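Local structure of muramidase (6ZM8) at residues D6-Q11 against G57-A62; V27-T32 against T47-N52; T104-G107 against A112-N115. The protein probably cleaves the glycan strands of bacterial peptidoglycan, as a fungal muramidase (lysozyme) of glycoside hydrolase family 25. All coordinates share one frame; numbering follows the deposited sequence.

Interaction 1 of 3, residues D6-Q11 against G57-A62; sequences DISGWQ and GAYHFA
Y59 reaches from its strand to I7 and S8 with one side of its phenol. Ring carbon CE2 of Y59 lies 3.7 Å from I7 O, and this oxygen comes in obliquely to the ring. The hydroxyl end passes alongside S8, with Y59 OH 3.6 Å from S8 CB. No direct hydrogen bond joins the segments. A water bridges them instead: it donates to D6 OD1 at 2.8 Å and lies 2.7 Å from Y59 OH. The Y59 ring leaves CB between the backbone N and the carbonyl carbon (chi1 71°), which turns it toward D6-S8.

S8 is held by its own turn. Its OG accepts from W10 N at 3.1 Å, an ST turn, and Q11 N closes a type I beta turn on S8 O. Q11 OE1 takes S8 N at 3.0 Å, nearly along the C=O axis. Replacing Y59 by alanine is likely to leave the bridging water without its phenol partner and to open a gap beside I7 O and S8 CB.

Further out, D6 OD2 is held by N192 and Q180. The contact lies at the C-terminal ends of strands 2-7 and 55-61 of a TIM-barrel-like GH25 fold. Strand 26-33 runs between them, its K30 touching both S8 and Y59, and strand 93-95 meets Y59 through A93 and D95.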
loop_
_atom_site.group_PDB
_atom_site.type_symbol
_atom_site.label_atom_id
_atom_site.label_comp_id
_atom_site.label_asym_id
_atom_site.label_seq_id
_atom_site.Cartn_x
_atom_site.Cartn_y
_atom_site.Cartn_z
ATOM N N ASP A 6 -1.014 2.151 -9.432
ATOM C CA ASP A 6 -0.564 0.890 -8.855
ATOM C C ASP A 6 -0.964 -0.252 -9.779
ATOM O O ASP A 6 -1.922 -0.167 -10.547
ATOM C CB ASP A 6 -1.076 0.666 -7.409
ATOM C CG ASP A 6 -2.585 0.630 -7.315
ATOM O OD1 ASP A 6 -3.155 -0.454 -7.627
ATOM O OD2 ASP A 6 -3.189 1.670 -6.959
ATOM N N ILE A 7 -0.153 -1.295 -9.693
ATOM C CA ILE A 7 -0.229 -2.468 -10.573
ATOM C C ILE A 7 0.116 -3.725 -9.777
ATOM O O ILE A 7 0.747 -3.696 -8.714
ATOM C CB ILE A 7 0.714 -2.319 -11.786
ATOM C CG1 ILE A 7 2.179 -2.156 -11.333
ATOM C CG2 ILE A 7 0.257 -1.186 -12.700
ATOM C CD1 ILE A 7 3.139 -1.843 -12.465
ATOM N N SER A 8 -0.289 -4.843 -10.374
ATOM C CA SER A 8 0.002 -6.179 -9.857
ATOM C C SER A 8 0.248 -7.097 -11.038
ATOM O O SER A 8 0.311 -6.663 -12.200
ATOM C CB SER A 8 -1.145 -6.700 -9.011
ATOM O OG SER A 8 -2.252 -7.010 -9.840
ATOM N N GLY A 9 0.340 -8.399 -10.770
ATOM C CA GLY A 9 0.456 -9.375 -11.853
ATOM C C GLY A 9 -0.796 -9.462 -12.695
ATOM O O GLY A 9 -0.764 -10.182 -13.727
ATOM N N TRP A 10 -1.885 -8.817 -12.352
ATOM C CA TRP A 10 -3.057 -8.745 -13.217
ATOM C C TRP A 10 -2.758 -7.973 -14.504
ATOM O O TRP A 10 -3.436 -8.202 -15.492
ATOM C CB TRP A 10 -4.212 -8.082 -12.441
ATOM C CG TRP A 10 -5.566 -8.274 -12.998
ATOM C CD1 TRP A 10 -6.284 -7.356 -13.714
ATOM C CD2 TRP A 10 -6.381 -9.434 -12.902
ATOM N NE1 TRP A 10 -7.485 -7.879 -14.094
ATOM C CE2 TRP A 10 -7.566 -9.161 -13.621
ATOM C CE3 TRP A 10 -6.227 -10.687 -12.328
ATOM C CZ2 TRP A 10 -8.588 -10.081 -13.751
ATOM C CZ3 TRP A 10 -7.267 -11.605 -12.439
ATOM C CH2 TRP A 10 -8.428 -11.288 -13.131
ATOM N N GLN A 11 -1.800 -7.034 -14.460
ATOM C CA GLN A 11 -1.483 -6.168 -15.603
ATOM C C GLN A 11 -0.354 -6.781 -16.397
ATOM O O GLN A 11 0.784 -6.772 -15.935
ATOM C CB GLN A 11 -1.047 -4.777 -15.128
ATOM C CG GLN A 11 -2.192 -3.869 -14.735
ATOM C CD GLN A 11 -2.926 -4.283 -13.513
ATOM O OE1 GLN A 11 -2.360 -4.373 -12.435
ATOM N NE2 GLN A 11 -4.237 -4.466 -13.710
ATOM N N GLY A 57 7.074 1.877 -4.643
ATOM C CA GLY A 57 6.999 1.036 -3.473
ATOM C C GLY A 57 6.302 -0.270 -3.808
ATOM O O GLY A 57 5.751 -0.443 -4.898
ATOM N N ALA A 58 6.307 -1.149 -2.813
ATOM C CA ALA A 58 5.682 -2.450 -2.908
ATOM C C ALA A 58 4.493 -2.526 -1.968
ATOM O O ALA A 58 4.446 -1.796 -0.955
ATOM C CB ALA A 58 6.685 -3.523 -2.521
ATOM N N TYR A 59 3.565 -3.454 -2.234
ATOM C CA TYR A 59 2.483 -3.712 -1.286
ATOM C C TYR A 59 2.292 -5.200 -1.056
ATOM O O TYR A 59 2.678 -6.072 -1.882
ATOM C CB TYR A 59 1.177 -2.989 -1.648
ATOM C CG TYR A 59 0.407 -3.491 -2.842
ATOM C CD1 TYR A 59 -0.526 -4.506 -2.728
ATOM C CD2 TYR A 59 0.560 -2.886 -4.096
ATOM C CE1 TYR A 59 -1.314 -4.905 -3.805
ATOM C CE2 TYR A 59 -0.212 -3.273 -5.194
ATOM C CZ TYR A 59 -1.159 -4.288 -5.029
ATOM O OH TYR A 59 -1.934 -4.679 -6.097
ATOM N N HIS A 60 1.694 -5.485 0.104
ATOM C CA HIS A 60 1.432 -6.841 0.592
ATOM C C HIS A 60 -0.058 -7.004 0.796
ATOM O O HIS A 60 -0.687 -6.201 1.512
ATOM C CB HIS A 60 2.105 -6.996 1.979
ATOM C CG HIS A 60 1.799 -8.328 2.590
ATOM N ND1 HIS A 60 2.441 -9.482 2.144
ATOM C CD2 HIS A 60 0.883 -8.658 3.539
ATOM C CE1 HIS A 60 1.925 -10.470 2.852
ATOM N NE2 HIS A 60 0.957 -10.021 3.682
ATOM N N PHE A 61 -0.656 -8.057 0.221
ATOM C CA PHE A 61 -2.062 -8.359 0.473
ATOM C C PHE A 61 -2.179 -9.211 1.739
ATOM O O PHE A 61 -1.752 -10.384 1.777
ATOM C CB PHE A 61 -2.725 -9.033 -0.731
ATOM C CG PHE A 61 -4.229 -9.104 -0.563
ATOM C CD1 PHE A 61 -4.850 -10.078 0.209
ATOM C CD2 PHE A 61 -5.014 -8.114 -1.099
ATOM C CE1 PHE A 61 -6.228 -10.059 0.425
ATOM C CE2 PHE A 61 -6.382 -8.108 -0.910
ATOM C CZ PHE A 61 -6.995 -9.074 -0.146
ATOM N N ALA A 62 -2.743 -8.608 2.785
ATOM C CA ALA A 62 -2.876 -9.256 4.075
ATOM C C ALA A 62 -3.834 -10.458 4.015
ATOM O O ALA A 62 -4.907 -10.380 3.425
ATOM C CB ALA A 62 -3.436 -8.282 5.080
HETATM O O HOH W 1 -2.453 -3.077 -8.166
#

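Interaction 2 of 3, residues V27-T32 against T47-N52; sequences VYIKAT and TGATQN
V27 and A49 mark where the strand and the helix come nearest, with V27 CA 7.4 Å from A49 CA and no hydrogen bond passing between the two segments. The contact is purely apolar. A49 CB points at the strand and does all the touching from the helix side. V27 CG1 meets it at 3.7 Å, methyl against methyl. I29 adds a looser touch from the same side of the strand, with its terminal CD1 4.3 Å from A49 CB. In V27 the branch that makes the contact, CG1, sits between the backbone N and the carbonyl carbon (chi1 62°), while CG2 is anti to the N. The small A49 side chain probably allows the helix to lie this close to the two branched residues.

The last part of the helical segment is tied by bonds of its own. Q51 N donates to T47 O in the usual helical way, and N52 N reaches A49 O, one residue nearer. The N52 side chain then folds back: ND2 donates to G48 O at 2.9 Å with an N-H...O angle of 166°. G48 O lies close to the amide plane of N52, so this bond probably fixes the turn of the amide.

Strand 26-33, helix 42-51 and strand 55-61 form a beta-alpha-beta crossover of the barrel. The two strands are parallel neighbours, and V27 pairs through its backbone with I55 and G57. F42, Q45 and Y46 of the same helix also pack on I29, while R56 touches both V27 and A49.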
loop_
_atom_site.group_PDB
_atom_site.type_symbol
_atom_site.label_atom_id
_atom_site.label_comp_id
_atom_site.label_asym_id
_atom_site.label_seq_id
_atom_site.Cartn_x
_atom_site.Cartn_y
_atom_site.Cartn_z
ATOM N N VAL A 27 4.533 4.875 -8.222
ATOM C CA VAL A 27 3.801 3.633 -8.490
ATOM C C VAL A 27 3.991 2.705 -7.286
ATOM O O VAL A 27 5.087 2.576 -6.766
ATOM C CB VAL A 27 4.248 3.003 -9.818
ATOM C CG1 VAL A 27 5.724 2.615 -9.810
ATOM C CG2 VAL A 27 3.364 1.804 -10.199
ATOM N N TYR A 28 2.897 2.036 -6.916
ATOM C CA TYR A 28 2.927 0.907 -5.982
ATOM C C TYR A 28 2.706 -0.384 -6.760
ATOM O O TYR A 28 1.878 -0.450 -7.665
ATOM C CB TYR A 28 1.869 1.046 -4.867
ATOM C CG TYR A 28 2.376 1.694 -3.605
ATOM C CD1 TYR A 28 3.235 1.002 -2.768
ATOM C CD2 TYR A 28 1.994 2.977 -3.236
ATOM C CE1 TYR A 28 3.711 1.561 -1.579
ATOM C CE2 TYR A 28 2.455 3.552 -2.042
ATOM C CZ TYR A 28 3.318 2.836 -1.223
ATOM O OH TYR A 28 3.756 3.457 -0.080
ATOM N N ILE A 29 3.445 -1.420 -6.353
ATOM C CA ILE A 29 3.539 -2.665 -7.118
ATOM C C ILE A 29 3.321 -3.828 -6.162
ATOM O O ILE A 29 3.991 -3.932 -5.133
ATOM C CB ILE A 29 4.922 -2.773 -7.785
ATOM C CG1 ILE A 29 5.156 -1.581 -8.720
ATOM C CG2 ILE A 29 5.052 -4.091 -8.540
ATOM C CD1 ILE A 29 6.600 -1.439 -9.182
ATOM N N LYS A 30 2.408 -4.746 -6.504
ATOM C CA LYS A 30 2.168 -5.871 -5.607
ATOM C C LYS A 30 3.405 -6.749 -5.524
ATOM O O LYS A 30 3.946 -7.199 -6.558
ATOM C CB LYS A 30 1.012 -6.731 -6.092
ATOM C CG LYS A 30 0.657 -7.842 -5.091
ATOM C CD LYS A 30 -0.620 -8.565 -5.443
ATOM C CE LYS A 30 -0.895 -9.708 -4.475
ATOM N NZ LYS A 30 -2.168 -10.362 -4.786
ATOM N N ALA A 31 3.836 -7.053 -4.295
ATOM C CA ALA A 31 4.945 -7.973 -4.062
ATOM C C ALA A 31 4.432 -9.316 -3.585
ATOM O O ALA A 31 4.840 -10.367 -4.170
ATOM C CB ALA A 31 5.951 -7.411 -3.079
ATOM N N THR A 32 3.699 -9.356 -2.479
ATOM C CA THR A 32 3.422 -10.579 -1.755
ATOM C C THR A 32 1.977 -10.643 -1.307
ATOM O O THR A 32 1.264 -9.623 -1.234
ATOM C CB THR A 32 4.365 -10.723 -0.532
ATOM O OG1 THR A 32 4.345 -9.496 0.208
ATOM C CG2 THR A 32 5.794 -11.009 -0.938
ATOM N N THR A 47 11.704 -3.019 -11.564
ATOM C CA THR A 47 12.840 -2.605 -12.402
ATOM C C THR A 47 12.427 -1.559 -13.428
ATOM O O THR A 47 13.142 -0.559 -13.591
ATOM C CB THR A 47 13.478 -3.826 -13.048
ATOM O OG1 THR A 47 13.944 -4.735 -12.065
ATOM C CG2 THR A 47 14.596 -3.481 -13.970
ATOM N N GLY A 48 11.310 -1.773 -14.109
ATOM C CA GLY A 48 10.862 -0.790 -15.098
ATOM C C GLY A 48 10.594 0.568 -14.462
ATOM O O GLY A 48 10.928 1.623 -15.001
ATOM N N ALA A 49 9.979 0.544 -13.274
ATOM C CA ALA A 49 9.732 1.811 -12.567
ATOM C C ALA A 49 11.056 2.509 -12.264
ATOM O O ALA A 49 11.221 3.716 -12.469
ATOM C CB ALA A 49 8.951 1.519 -11.297
ATOM N N THR A 50 12.006 1.742 -11.722
ATOM C CA THR A 50 13.300 2.295 -11.332
ATOM C C THR A 50 13.974 2.975 -12.535
ATOM O O THR A 50 14.503 4.078 -12.430
ATOM C CB THR A 50 14.201 1.212 -10.760
ATOM O OG1 THR A 50 13.546 0.563 -9.660
ATOM C CG2 THR A 50 15.512 1.788 -10.252
ATOM N N GLN A 51 13.994 2.270 -13.664
ATOM C CA GLN A 51 14.737 2.691 -14.854
ATOM C C GLN A 51 14.103 3.889 -15.545
ATOM O O GLN A 51 14.720 4.459 -16.443
ATOM C CB GLN A 51 14.844 1.521 -15.831
ATOM C CG GLN A 51 15.736 0.425 -15.300
ATOM C CD GLN A 51 15.654 -0.741 -16.270
ATOM O OE1 GLN A 51 14.730 -0.868 -17.086
ATOM N NE2 GLN A 51 16.590 -1.654 -16.158
ATOM N N ASN A 52 12.884 4.237 -15.200
ATOM C CA ASN A 52 12.126 5.296 -15.886
ATOM C C ASN A 52 11.742 6.428 -14.948
ATOM O O ASN A 52 10.831 7.203 -15.225
ATOM C CB ASN A 52 10.933 4.702 -16.611
ATOM C CG ASN A 52 11.363 3.890 -17.798
ATOM O OD1 ASN A 52 11.704 4.456 -18.833
ATOM N ND2 ASN A 52 11.460 2.579 -17.651
#

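Interaction 3 of 3, residues T104-G107 against A112-N115; sequences TCYG and AMVN
M113 meets C105 and Y106 through the last atom of its side chain. Its CB leaves the helix on the side that faces the loop. CG continues anti to the backbone N (chi1 -175°), and neither carbon comes within touching distance of the loop segment. The chain then bends twice, at chi2 (64°) and chi3 (76°). SD sits on the bend, also without a close partner in 104-107, and the second bend swings CE out toward the loop. That methyl does the work. It lies 3.3 Å from C105 O, a close approach for carbon and oxygen. It also rests 4.0 Å from Y106 CD1, reaching the phenol ring obliquely near its CB end.

The loop belongs to a beta-alpha connection of the TIM-barrel-like GH25 fold, between strand 93-95 and helix 110-128. M113, one turn into that helix, therefore packs back on the chain that leads into it. The loop backbone takes two successive left-handed conformations, at Y106 and G107. At G107 a beta carbon would run into the carbonyl O of Y106, so only glycine fits this backbone comfortably.

Other ties hold the loop residues. A disulfide links C105 SG to C144 SG on helix 138-145. Y106 is buried, and its OH is hydrogen-bonded to the backbone O of E97. W140 of helix 138-145 touches both Y106 and M113, and T104 O accepts a hydrogen bond from W140 NE1.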
loop_
_atom_site.group_PDB
_atom_site.type_symbol
_atom_site.label_atom_id
_atom_site.label_comp_id
_atom_site.label_asym_id
_atom_site.label_seq_id
_atom_site.Cartn_x
_atom_site.Cartn_y
_atom_site.Cartn_z
ATOM N N THR A 104 -15.770 -11.177 5.174
ATOM C CA THR A 104 -14.981 -9.982 4.966
ATOM C C THR A 104 -13.902 -9.729 6.033
ATOM O O THR A 104 -12.834 -9.280 5.665
ATOM C CB THR A 104 -15.897 -8.777 4.740
ATOM O OG1 THR A 104 -15.077 -7.658 4.383
ATOM C CG2 THR A 104 -16.757 -8.421 5.886
ATOM N N CYS A 105 -14.200 -10.001 7.296
ATOM C CA CYS A 105 -13.252 -9.754 8.401
ATOM C C CYS A 105 -12.402 -10.988 8.757
ATOM O O CYS A 105 -11.712 -10.970 9.774
ATOM C CB CYS A 105 -13.936 -9.207 9.633
ATOM S SG CYS A 105 -14.891 -7.672 9.362
ATOM N N TYR A 106 -12.437 -12.023 7.900
ATOM C CA TYR A 106 -11.523 -13.173 7.990
ATOM C C TYR A 106 -11.782 -14.031 9.242
ATOM O O TYR A 106 -10.944 -14.856 9.581
ATOM C CB TYR A 106 -10.039 -12.775 7.935
ATOM C CG TYR A 106 -9.634 -12.039 6.681
ATOM C CD1 TYR A 106 -9.763 -10.650 6.591
ATOM C CD2 TYR A 106 -9.075 -12.697 5.597
ATOM C CE1 TYR A 106 -9.351 -9.944 5.463
ATOM C CE2 TYR A 106 -8.652 -12.016 4.466
ATOM C CZ TYR A 106 -8.796 -10.633 4.391
ATOM O OH TYR A 106 -8.376 -10.011 3.252
ATOM N N GLY A 107 -12.913 -13.837 9.910
ATOM C CA GLY A 107 -13.203 -14.568 11.142
ATOM C C GLY A 107 -12.548 -13.988 12.383
ATOM O O GLY A 107 -12.724 -14.571 13.458
ATOM N N ALA A 112 -8.873 -8.509 17.747
ATOM C CA ALA A 112 -7.867 -9.409 17.221
ATOM C C ALA A 112 -7.298 -8.845 15.908
ATOM O O ALA A 112 -6.097 -9.008 15.620
ATOM C CB ALA A 112 -8.385 -10.811 17.012
ATOM N N MET A 113 -8.141 -8.247 15.092
ATOM C CA MET A 113 -7.675 -7.666 13.834
ATOM C C MET A 113 -6.721 -6.495 14.101
ATOM O O MET A 113 -5.682 -6.368 13.456
ATOM C CB MET A 113 -8.877 -7.222 12.998
ATOM C CG MET A 113 -8.472 -6.706 11.618
ATOM S SD MET A 113 -7.718 -7.904 10.528
ATOM C CE MET A 113 -9.177 -8.823 10.048
ATOM N N VAL A 114 -7.081 -5.626 15.063
ATOM C CA VAL A 114 -6.175 -4.544 15.444
ATOM C C VAL A 114 -4.840 -5.120 15.901
ATOM O O VAL A 114 -3.776 -4.619 15.515
ATOM C CB VAL A 114 -6.826 -3.666 16.517
ATOM C CG1 VAL A 114 -5.824 -2.699 17.149
ATOM C CG2 VAL A 114 -8.003 -2.892 15.940
ATOM N N ASN A 115 -4.857 -6.178 16.725
ATOM C CA ASN A 115 -3.605 -6.758 17.168
ATOM C C ASN A 115 -2.792 -7.321 15.993
ATOM O O ASN A 115 -1.553 -7.226 16.009
ATOM C CB ASN A 115 -3.854 -7.894 18.183
ATOM C CG ASN A 115 -4.410 -7.421 19.506
ATOM O OD1 ASN A 115 -4.443 -6.228 19.798
ATOM N ND2 ASN A 115 -4.842 -8.391 20.296
#

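Overall arrangement
Interactions 1 and 2 adjoin, with centres 9 Å apart, and interaction 2 is nested in the chain loop closed by interaction 1. Strand 26-33 joins them: A31 N lies 2.9 Å from Y59 O, and T32 OG1 lies 2.7 Å from H60 ND1, both probable hydrogen bonds. Interaction 3 follows later in the chain. Its centre is about 21 Å from that of interaction 1, yet they touch by packing, with Y106 OH 3.6 Å from F61 CE1. Interactions 2 and 3 are about 10 Å apart at their nearest atoms. D95 and E97, neighbours of Y59 and F61, fit the acidic D-x-E pattern of GH25, so interaction 1 probably borders the active site.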